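Local coordinates for protein tyrosinase (Aspergillus oryzae, PDB 6JU8) that probably oxidises L-tyrosine and L-dopa to L-dopaquinone with molecular oxygen at a dinuclear copper centre, a monooxygenase of melanin biosynthesis, at residues Y7-I12 / H107-T112; D60-F65 / T76-V81; V47-V52 / Q116-A121. The protein carries 1 engineered substitution. All blocks are in the same frame, centred on the assembly; numbering follows the deposited sequence.

Interaction 1: residues Y7-I12 / H107-T112. With CU (copper (II) ion), chain C.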
loop_
_atom_site.group_PDB
_atom_site.type_symbol
_atom_site.label_atom_id
_atom_site.label_comp_id
_atom_site.label_asym_id
_atom_site.label_seq_id
_atom_site.Cartn_x
_atom_site.Cartn_y
_atom_site.Cartn_z
ATOM N N TYR A 7 -1.097 34.434 14.081
ATOM C CA TYR A 7 -0.158 34.060 13.042
ATOM C C TYR A 7 -0.496 34.824 11.769
ATOM O O TYR A 7 -1.526 34.579 11.143
ATOM C CB TYR A 7 -0.196 32.556 12.795
ATOM C CG TYR A 7 0.873 32.137 11.809
ATOM C CD1 TYR A 7 2.169 31.894 12.246
ATOM C CD2 TYR A 7 0.585 32.007 10.460
ATOM C CE1 TYR A 7 3.152 31.519 11.339
ATOM C CE2 TYR A 7 1.557 31.626 9.562
ATOM C CZ TYR A 7 2.835 31.378 9.998
ATOM O OH TYR A 7 3.786 30.998 9.076
ATOM N N LEU A 8 0.332 35.789 11.412
ATOM C CA LEU A 8 -0.018 36.677 10.302
ATOM C C LEU A 8 0.417 36.074 8.975
ATOM O O LEU A 8 1.605 35.847 8.757
ATOM C CB LEU A 8 0.682 38.020 10.548
ATOM C CG LEU A 8 0.277 38.697 11.855
ATOM C CD1 LEU A 8 1.036 39.998 12.043
ATOM C CD2 LEU A 8 -1.228 38.967 11.880
ATOM N N ILE A 9 -0.554 35.764 8.127
ATOM C CA ILE A 9 -0.279 35.098 6.855
ATOM C C ILE A 9 0.030 36.146 5.796
ATOM O O ILE A 9 -0.714 37.104 5.598
ATOM C CB ILE A 9 -1.458 34.205 6.438
ATOM C CG1 ILE A 9 -1.682 33.106 7.498
ATOM C CG2 ILE A 9 -1.282 33.611 5.054
ATOM C CD1 ILE A 9 -3.108 32.586 7.528
ATOM N N THR A 10 1.161 35.960 5.123
ATOM C CA THR A 10 1.688 36.899 4.154
ATOM C C THR A 10 2.054 36.209 2.847
ATOM O O THR A 10 2.256 36.877 1.840
ATOM C CB THR A 10 2.996 37.539 4.671
ATOM O OG1 THR A 10 3.913 36.491 5.018
ATOM C CG2 THR A 10 2.719 38.322 5.945
ATOM N N GLY A 11 2.196 34.889 2.865
ATOM C CA GLY A 11 2.941 34.252 1.789
ATOM C C GLY A 11 4.427 34.365 2.076
ATOM O O GLY A 11 4.836 35.050 3.041
ATOM N N ILE A 12 5.253 33.661 1.316
ATOM C CA ILE A 12 6.708 33.744 1.563
ATOM C C ILE A 12 7.183 35.169 1.313
ATOM O O ILE A 12 6.777 35.819 0.329
ATOM C CB ILE A 12 7.426 32.724 0.667
ATOM C CG1 ILE A 12 7.095 31.299 1.133
ATOM C CG2 ILE A 12 8.929 32.974 0.623
ATOM C CD1 ILE A 12 7.521 30.202 0.202
ATOM N N HIS A 107 -9.700 28.550 0.208
ATOM C CA HIS A 107 -8.621 27.584 0.018
ATOM C C HIS A 107 -7.357 28.229 -0.508
ATOM O O HIS A 107 -6.260 27.726 -0.188
ATOM C CB HIS A 107 -9.094 26.438 -0.893
ATOM C CG HIS A 107 -10.047 25.521 -0.203
ATOM N ND1 HIS A 107 -11.419 25.730 -0.124
ATOM C CD2 HIS A 107 -9.837 24.375 0.486
ATOM C CE1 HIS A 107 -11.987 24.739 0.564
ATOM N NE2 HIS A 107 -11.044 23.904 0.958
ATOM N N ARG A 108 -7.429 29.340 -1.239
ATOM C CA ARG A 108 -6.231 30.045 -1.675
ATOM C C ARG A 108 -5.424 30.455 -0.454
ATOM O O ARG A 108 -4.193 30.282 -0.422
ATOM C CB ARG A 108 -6.616 31.259 -2.529
ATOM C CG ARG A 108 -5.395 32.121 -2.908
ATOM C CD ARG A 108 -5.704 33.071 -4.068
ATOM N NE ARG A 108 -5.831 32.345 -5.323
ATOM C CZ ARG A 108 -6.295 32.821 -6.462
ATOM N NH1 ARG A 108 -6.694 34.082 -6.603
ATOM N NH2 ARG A 108 -6.367 32.009 -7.519
ATOM N N VAL A 109 -6.102 31.012 0.562
ATOM C CA VAL A 109 -5.388 31.427 1.776
ATOM C C VAL A 109 -4.870 30.216 2.528
ATOM O O VAL A 109 -3.735 30.219 3.046
ATOM C CB VAL A 109 -6.295 32.296 2.669
ATOM C CG1 VAL A 109 -5.526 32.749 3.919
ATOM C CG2 VAL A 109 -6.831 33.539 1.961
ATOM N N TYR A 110 -5.651 29.140 2.613
ATOM C CA TYR A 110 -5.237 27.937 3.354
ATOM C C TYR A 110 -3.965 27.353 2.773
ATOM O O TYR A 110 -3.043 27.005 3.535
ATOM C CB TYR A 110 -6.368 26.923 3.287
ATOM C CG TYR A 110 -6.321 25.761 4.248
ATOM C CD1 TYR A 110 -5.767 25.843 5.514
ATOM C CD2 TYR A 110 -6.887 24.541 3.865
ATOM C CE1 TYR A 110 -5.761 24.763 6.384
ATOM C CE2 TYR A 110 -6.926 23.454 4.732
ATOM C CZ TYR A 110 -6.339 23.565 5.987
ATOM O OH TYR A 110 -6.393 22.464 6.814
ATOM N N VAL A 111 -3.902 27.241 1.441
ATOM C CA VAL A 111 -2.700 26.676 0.802
ATOM C C VAL A 111 -1.490 27.578 1.058
ATOM O O VAL A 111 -0.384 27.084 1.297
ATOM C CB VAL A 111 -2.940 26.495 -0.699
ATOM C CG1 VAL A 111 -1.642 26.115 -1.438
ATOM C CG2 VAL A 111 -3.992 25.417 -0.947
ATOM N N THR A 112 -1.691 28.893 1.046
ATOM C CA THR A 112 -0.603 29.833 1.296
ATOM C C THR A 112 -0.120 29.721 2.738
ATOM O O THR A 112 1.086 29.807 3.005
ATOM C CB THR A 112 -1.089 31.264 1.026
ATOM O OG1 THR A 112 -1.390 31.379 -0.372
ATOM C CG2 THR A 112 -0.016 32.303 1.329
HETATM CU CU CU C . -11.848 22.271 1.777
HETATM O O HOH W 1 -11.500 20.766 0.624
#
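Helix 103-129, a copper-ligand helix of the tyrosinase central domain, is packed by the N-terminal arm in a buried contact, where Ile9 and Gly11 meet Val109 and Thr112. The methyl CG2 of Thr112 does most of the touching: it lies 3.6 Å from CA of Gly11 and 4.1 Å from CG2 of Ile9. Placing CG2 of Thr112 anti to its backbone N (OG1 at chi1 -65°) turns the methyl to the arm and the hydroxyl back to its own helix. There OG1 of Thr112 donates to Arg108 O at 3.0 Å, on the opposite face of that carbonyl from the backbone N of Thr112, so the buried hydroxyl is satisfied within the helix. CD1 of Ile9 reaches CG1 of Val109 more loosely, at 4.3 Å. Gly11, at phi 81°, puts bare backbone against the methyl, while its N and that of Thr10 are both held by Gln116 OE1.

His107, a little over one turn before Thr112 on the same helix, binds copper through NE2 at 2.0 Å; His71 and His98 bind the same ion. With NE2 on copper, the ND1 bond to Phe103 O helps set the rotation of the imidazole. Two coppers, each held by three histidines, with His332, His336 and His376 on the second, form the type 3 dinuclear centre characteristic of tyrosinases.

Interaction 2: residues D60-F65 / T76-V81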
loop_
_atom_site.group_PDB
_atom_site.type_symbol
_atom_site.label_atom_id
_atom_site.label_comp_id
_atom_site.label_asym_id
_atom_site.label_seq_id
_atom_site.Cartn_x
_atom_site.Cartn_y
_atom_site.Cartn_z
ATOM N N ASP A 60 1.064 22.869 19.578
ATOM C CA ASP A 60 1.669 23.823 18.636
ATOM C C ASP A 60 0.707 23.986 17.471
ATOM O O ASP A 60 0.459 23.022 16.747
ATOM C CB ASP A 60 3.028 23.300 18.161
ATOM C CG ASP A 60 3.795 24.241 17.258
ATOM O OD1 ASP A 60 3.189 25.175 16.684
ATOM O OD2 ASP A 60 5.034 24.054 17.085
ATOM N N GLN A 61 0.103 25.151 17.300
ATOM C CA GLN A 61 -0.907 25.321 16.267
ATOM C C GLN A 61 -0.278 25.309 14.875
ATOM O O GLN A 61 -1.029 25.256 13.894
ATOM C CB GLN A 61 -1.714 26.599 16.513
ATOM C CG GLN A 61 -0.900 27.861 16.270
ATOM C CD GLN A 61 -1.814 29.079 16.253
ATOM O OE1 GLN A 61 -2.958 28.951 16.692
ATOM N NE2 GLN A 61 -1.283 30.188 15.772
ATOM N N LEU A 62 1.046 25.314 14.764
ATOM C CA LEU A 62 1.715 25.129 13.464
ATOM C C LEU A 62 2.209 23.699 13.259
ATOM O O LEU A 62 3.031 23.461 12.366
ATOM C CB LEU A 62 2.864 26.143 13.322
ATOM C CG LEU A 62 2.483 27.615 13.501
ATOM C CD1 LEU A 62 3.689 28.507 13.235
ATOM C CD2 LEU A 62 1.337 28.015 12.564
ATOM N N SER A 63 1.720 22.762 14.077
ATOM C CA SER A 63 1.960 21.348 13.778
ATOM C C SER A 63 1.127 20.929 12.573
ATOM O O SER A 63 0.075 21.527 12.281
ATOM C CB SER A 63 1.605 20.456 14.963
ATOM O OG SER A 63 0.219 20.569 15.294
ATOM N N TYR A 64 1.548 19.859 11.892
ATOM C CA TYR A 64 0.737 19.381 10.773
ATOM C C TYR A 64 -0.683 19.045 11.187
ATOM O O TYR A 64 -1.665 19.415 10.524
ATOM C CB TYR A 64 1.420 18.152 10.155
ATOM C CG TYR A 64 0.726 17.687 8.881
ATOM C CD1 TYR A 64 1.101 18.185 7.633
ATOM C CD2 TYR A 64 -0.293 16.744 8.950
ATOM C CE1 TYR A 64 0.472 17.751 6.478
ATOM C CE2 TYR A 64 -0.942 16.302 7.800
ATOM C CZ TYR A 64 -0.555 16.823 6.580
ATOM O OH TYR A 64 -1.194 16.383 5.437
ATOM N N PHE A 65 -0.817 18.335 12.314
ATOM C CA PHE A 65 -2.139 17.941 12.767
ATOM C C PHE A 65 -3.029 19.179 12.930
ATOM O O PHE A 65 -4.172 19.226 12.502
ATOM C CB PHE A 65 -2.083 17.171 14.100
ATOM C CG PHE A 65 -3.449 16.718 14.549
ATOM C CD1 PHE A 65 -4.324 17.594 15.189
ATOM C CD2 PHE A 65 -3.865 15.402 14.319
ATOM C CE1 PHE A 65 -5.596 17.191 15.582
ATOM C CE2 PHE A 65 -5.127 15.002 14.699
ATOM C CZ PHE A 65 -5.978 15.875 15.344
ATOM N N THR A 76 -11.833 22.180 16.344
ATOM C CA THR A 76 -11.388 22.979 17.471
ATOM C C THR A 76 -10.992 24.393 17.038
ATOM O O THR A 76 -10.942 24.714 15.867
ATOM C CB THR A 76 -10.161 22.366 18.181
ATOM O OG1 THR A 76 -9.016 22.492 17.322
ATOM C CG2 THR A 76 -10.338 20.886 18.476
ATOM N N GLU A 77 -10.650 25.207 18.032
ATOM C CA GLU A 77 -10.071 26.523 17.821
ATOM C C GLU A 77 -8.760 26.436 17.055
ATOM O O GLU A 77 -8.059 25.430 17.098
ATOM C CB GLU A 77 -9.854 27.258 19.148
ATOM C CG GLU A 77 -8.645 26.802 19.927
ATOM C CD GLU A 77 -7.348 27.479 19.555
ATOM O OE1 GLU A 77 -7.230 28.663 19.184
ATOM O OE2 GLU A 77 -6.335 26.765 19.633
ATOM N N TRP A 78 -8.475 27.521 16.333
ATOM C CA TRP A 78 -7.154 27.707 15.749
ATOM C C TRP A 78 -6.855 29.203 15.752
ATOM O O TRP A 78 -7.745 30.009 15.460
ATOM C CB TRP A 78 -7.059 27.114 14.329
ATOM C CG TRP A 78 -5.640 27.168 13.840
ATOM C CD1 TRP A 78 -4.642 26.267 14.094
ATOM C CD2 TRP A 78 -5.049 28.176 13.005
ATOM N NE1 TRP A 78 -3.487 26.662 13.483
ATOM C CE2 TRP A 78 -3.697 27.823 12.797
ATOM C CE3 TRP A 78 -5.553 29.342 12.403
ATOM C CZ2 TRP A 78 -2.819 28.594 12.025
ATOM C CZ3 TRP A 78 -4.681 30.093 11.646
ATOM C CH2 TRP A 78 -3.353 29.722 11.460
ATOM N N ASP A 79 -5.635 29.574 16.095
ATOM C CA ASP A 79 -5.194 30.969 16.103
ATOM C C ASP A 79 -6.147 31.878 16.872
ATOM O O ASP A 79 -6.353 33.047 16.530
ATOM C CB ASP A 79 -4.957 31.514 14.699
ATOM C CG ASP A 79 -3.872 32.580 14.680
ATOM O OD1 ASP A 79 -2.993 32.556 15.580
ATOM O OD2 ASP A 79 -3.904 33.433 13.768
ATOM N N GLY A 80 -6.695 31.352 17.976
ATOM C CA GLY A 80 -7.522 32.193 18.823
ATOM C C GLY A 80 -8.942 32.375 18.324
ATOM O O GLY A 80 -9.714 33.115 18.943
ATOM N N VAL A 81 -9.282 31.692 17.237
ATOM C CA VAL A 81 -10.625 31.752 16.663
ATOM C C VAL A 81 -11.384 30.506 17.090
ATOM O O VAL A 81 -10.907 29.387 16.841
ATOM C CB VAL A 81 -10.545 31.803 15.128
ATOM C CG1 VAL A 81 -11.940 31.945 14.536
ATOM C CG2 VAL A 81 -9.599 32.889 14.652
HETATM O O HOH W 2 -4.129 27.711 18.881
#
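The indole of Trp78 has the amide of Gln61 and the CB of Asp79 over one face and the backbone carbonyl of Gln61 at its edge. OE1 of Gln61 stands 3.9 Å above the ring plane, displaced toward the rim, and the amide is stacked only 17° from parallel to the indole. At the edge, NE1 of Trp78 donates to Gln61 O at 2.9 Å in a nearly straight bond (171°), with the acceptor almost in the ring plane. CD2 of Leu62 also meets the rim, 4.2 Å from CZ2 of Trp78.

Gln61 therefore holds the indole by its backbone and covers it by its side chain. With chi1 at 70°, CG of Gln61 sits between its backbone N and carbonyl carbon, and the chain then runs extended across the ring to Asp79. Both ends of the amide are used there: OE1 of Gln61 accepts from Asp79 N at 2.8 Å in a bent bond, while NE2 of Gln61 donates to Asp79 OD1 at 2.9 Å, straight from its own plane but arriving above that of the carboxylate. This pair of bonds fixes the amide's rotation. Water 2 donates to OE1 of Gln61 and to Glu77 OE2, bridging the two segments. In the carboxylate of Asp79, OD1 is thus taken by Gln61 and OD2 by His412.

Two turns present these groups, a type I turn over Asp60 to Ser63 and a type I' turn over Trp78 to Val81. Ser63 N-caps helix 64-69, where Arg66 and Leu67 touch Trp78; on helix 103-129, Leu113 packs against Trp78 and Val117 against Leu62.

Interaction 3: residues V47-V52 / Q116-A121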
loop_
_atom_site.group_PDB
_atom_site.type_symbol
_atom_site.label_atom_id
_atom_site.label_comp_id
_atom_site.label_asym_id
_atom_site.label_seq_id
_atom_site.Cartn_x
_atom_site.Cartn_y
_atom_site.Cartn_z
ATOM N N VAL A 47 11.207 17.789 2.279
ATOM C CA VAL A 47 11.073 16.587 3.118
ATOM C C VAL A 47 11.422 16.865 4.573
ATOM O O VAL A 47 10.701 16.473 5.499
ATOM C CB VAL A 47 11.981 15.458 2.563
ATOM C CG1 VAL A 47 12.076 14.307 3.540
ATOM C CG2 VAL A 47 11.461 14.993 1.211
ATOM N N GLU A 48 12.539 17.560 4.809
ATOM C CA GLU A 48 12.989 17.764 6.180
ATOM C C GLU A 48 12.065 18.740 6.900
ATOM O O GLU A 48 11.740 18.509 8.067
ATOM C CB GLU A 48 14.437 18.257 6.226
ATOM C CG GLU A 48 15.448 17.252 5.685
ATOM C CD GLU A 48 15.809 16.110 6.604
ATOM O OE1 GLU A 48 15.304 16.020 7.733
ATOM O OE2 GLU A 48 16.629 15.259 6.204
ATOM N N ALA A 49 11.639 19.787 6.205
ATOM C CA ALA A 49 10.720 20.742 6.844
ATOM C C ALA A 49 9.378 20.101 7.172
ATOM O O ALA A 49 8.809 20.298 8.256
ATOM C CB ALA A 49 10.497 21.957 5.965
ATOM N N LEU A 50 8.833 19.359 6.197
ATOM C CA LEU A 50 7.508 18.790 6.454
ATOM C C LEU A 50 7.574 17.739 7.551
ATOM O O LEU A 50 6.655 17.588 8.354
ATOM C CB LEU A 50 6.892 18.220 5.181
ATOM C CG LEU A 50 5.453 17.739 5.301
ATOM C CD1 LEU A 50 4.510 18.823 5.807
ATOM C CD2 LEU A 50 4.955 17.249 3.936
ATOM N N THR A 51 8.689 17.021 7.602
ATOM C CA THR A 51 8.878 16.063 8.686
ATOM C C THR A 51 8.849 16.746 10.050
ATOM O O THR A 51 8.141 16.297 10.964
ATOM C CB THR A 51 10.197 15.276 8.512
ATOM O OG1 THR A 51 10.075 14.524 7.298
ATOM C CG2 THR A 51 10.424 14.331 9.663
ATOM N N VAL A 52 9.605 17.824 10.231
ATOM C CA VAL A 52 9.573 18.597 11.460
ATOM C C VAL A 52 8.164 19.063 11.779
ATOM O O VAL A 52 7.689 18.897 12.906
ATOM C CB VAL A 52 10.520 19.808 11.361
ATOM C CG1 VAL A 52 10.263 20.813 12.473
ATOM C CG2 VAL A 52 11.971 19.354 11.391
ATOM N N GLN A 116 3.689 28.838 3.651
ATOM C CA GLN A 116 4.489 29.758 4.451
ATOM C C GLN A 116 5.095 29.033 5.644
ATOM O O GLN A 116 6.250 29.256 5.996
ATOM C CB GLN A 116 3.605 30.919 4.927
ATOM C CG GLN A 116 4.376 31.973 5.735
ATOM C CD GLN A 116 3.476 33.106 6.185
ATOM O OE1 GLN A 116 2.566 33.510 5.468
ATOM N NE2 GLN A 116 3.697 33.621 7.384
ATOM N N VAL A 117 4.299 28.208 6.318
ATOM C CA VAL A 117 4.795 27.451 7.473
ATOM C C VAL A 117 5.944 26.546 7.066
ATOM O O VAL A 117 6.956 26.420 7.770
ATOM C CB VAL A 117 3.655 26.646 8.124
ATOM C CG1 VAL A 117 4.190 25.661 9.150
ATOM C CG2 VAL A 117 2.658 27.630 8.752
ATOM N N ILE A 118 5.790 25.873 5.918
ATOM C CA ILE A 118 6.883 25.050 5.404
ATOM C C ILE A 118 8.153 25.838 5.133
ATOM O O ILE A 118 9.244 25.430 5.583
ATOM C CB ILE A 118 6.422 24.286 4.142
ATOM C CG1 ILE A 118 5.347 23.249 4.485
ATOM C CG2 ILE A 118 7.638 23.636 3.470
ATOM C CD1 ILE A 118 4.613 22.738 3.256
ATOM N N TYR A 119 8.047 26.968 4.452
ATOM C CA TYR A 119 9.188 27.831 4.188
ATOM C C TYR A 119 9.867 28.241 5.485
ATOM O O TYR A 119 11.084 28.199 5.598
ATOM C CB TYR A 119 8.712 29.074 3.430
ATOM C CG TYR A 119 9.738 30.182 3.307
ATOM C CD1 TYR A 119 10.735 30.134 2.334
ATOM C CD2 TYR A 119 9.687 31.301 4.153
ATOM C CE1 TYR A 119 11.676 31.172 2.211
ATOM C CE2 TYR A 119 10.612 32.315 4.025
ATOM C CZ TYR A 119 11.601 32.247 3.068
ATOM O OH TYR A 119 12.503 33.283 2.966
ATOM N N GLU A 120 9.087 28.669 6.481
ATOM C CA GLU A 120 9.699 29.042 7.767
ATOM C C GLU A 120 10.446 27.888 8.415
ATOM O O GLU A 120 11.541 28.101 8.969
ATOM C CB GLU A 120 8.598 29.610 8.688
ATOM C CG GLU A 120 8.139 30.969 8.186
ATOM C CD GLU A 120 6.909 31.513 8.892
ATOM O OE1 GLU A 120 6.364 30.837 9.783
ATOM O OE2 GLU A 120 6.485 32.625 8.519
ATOM N N ALA A 121 9.905 26.668 8.308
ATOM C CA ALA A 121 10.614 25.505 8.831
ATOM C C ALA A 121 11.857 25.226 7.998
ATOM O O ALA A 121 12.888 24.757 8.504
ATOM C CB ALA A 121 9.692 24.288 8.874
#
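Ala49 meets Ala121 and Ile118 where helices 41-55 and 103-129 come together. Its methyl CB is 3.8 Å from CB of Ala121, and the two bonds that carry these methyls point toward the opposing helix. The same CB of Ala49 also rests 3.7 Å from the backbone O of Ile118, and 4.1 Å from CG2 of that isoleucine. The CA atoms of Ala49 and Ala121 come within 5.2 Å.

Ile118 supplies the branched part of the interface. Its CG2 is anti to the backbone N, while CG1 lies beside that N (chi1 -67°), which turns CG2 to Ala49. Phe46 and Ile53 of helix 41-55 touch Ile118 as well, and Ile53 also reaches Val117 and Ala121, so the apolar seam continues along both helices.

The polar side chains lie away from this seam. On helix 41-55, OG1 of Thr51 donates to Val47 O at 2.7 Å, on the opposite face of that carbonyl from Thr51 N, and Glu48 forms a salt bridge with Lys193. On helix 103-129, NE2 of Gln116 donates to OE2 of Glu120 at 3.2 Å, reaching it from above the carboxylate plane, and both residues also bond to the N-terminal arm.

With the two alanine methyls, one isoleucine branch and a backbone carbonyl doing the touching, the two segments are held together by van der Waals contact and burial of apolar surface, in a close alanine-mediated contact that joins helix 41-55 to the helix carrying His107; the closeness follows from the small size of the two alanines.

In the fold
Helix 103-129 is shared by interactions 1 and 3, and interaction 2 packs against it. Interaction 1 includes the copper ligand His107, and interaction 3 lies about two turns further along the same helix. Tyr7 joins all three. Its N is 3.0 Å from Asp79 OD2 of interaction 2 and its OH is 2.7 Å from Glu120 OE1 of interaction 3, both probable hydrogen bonds, while its ring packs on Leu62. Interactions 2 and 3 meet through Tyr64 and Leu50, with CD1 atoms 3.9 Å apart. Around the metals, the side chain of Trp78 lies about 10 Å from that of His71, and the side chain of Ile118 about 12 Å from that of His376, a ligand of the second copper.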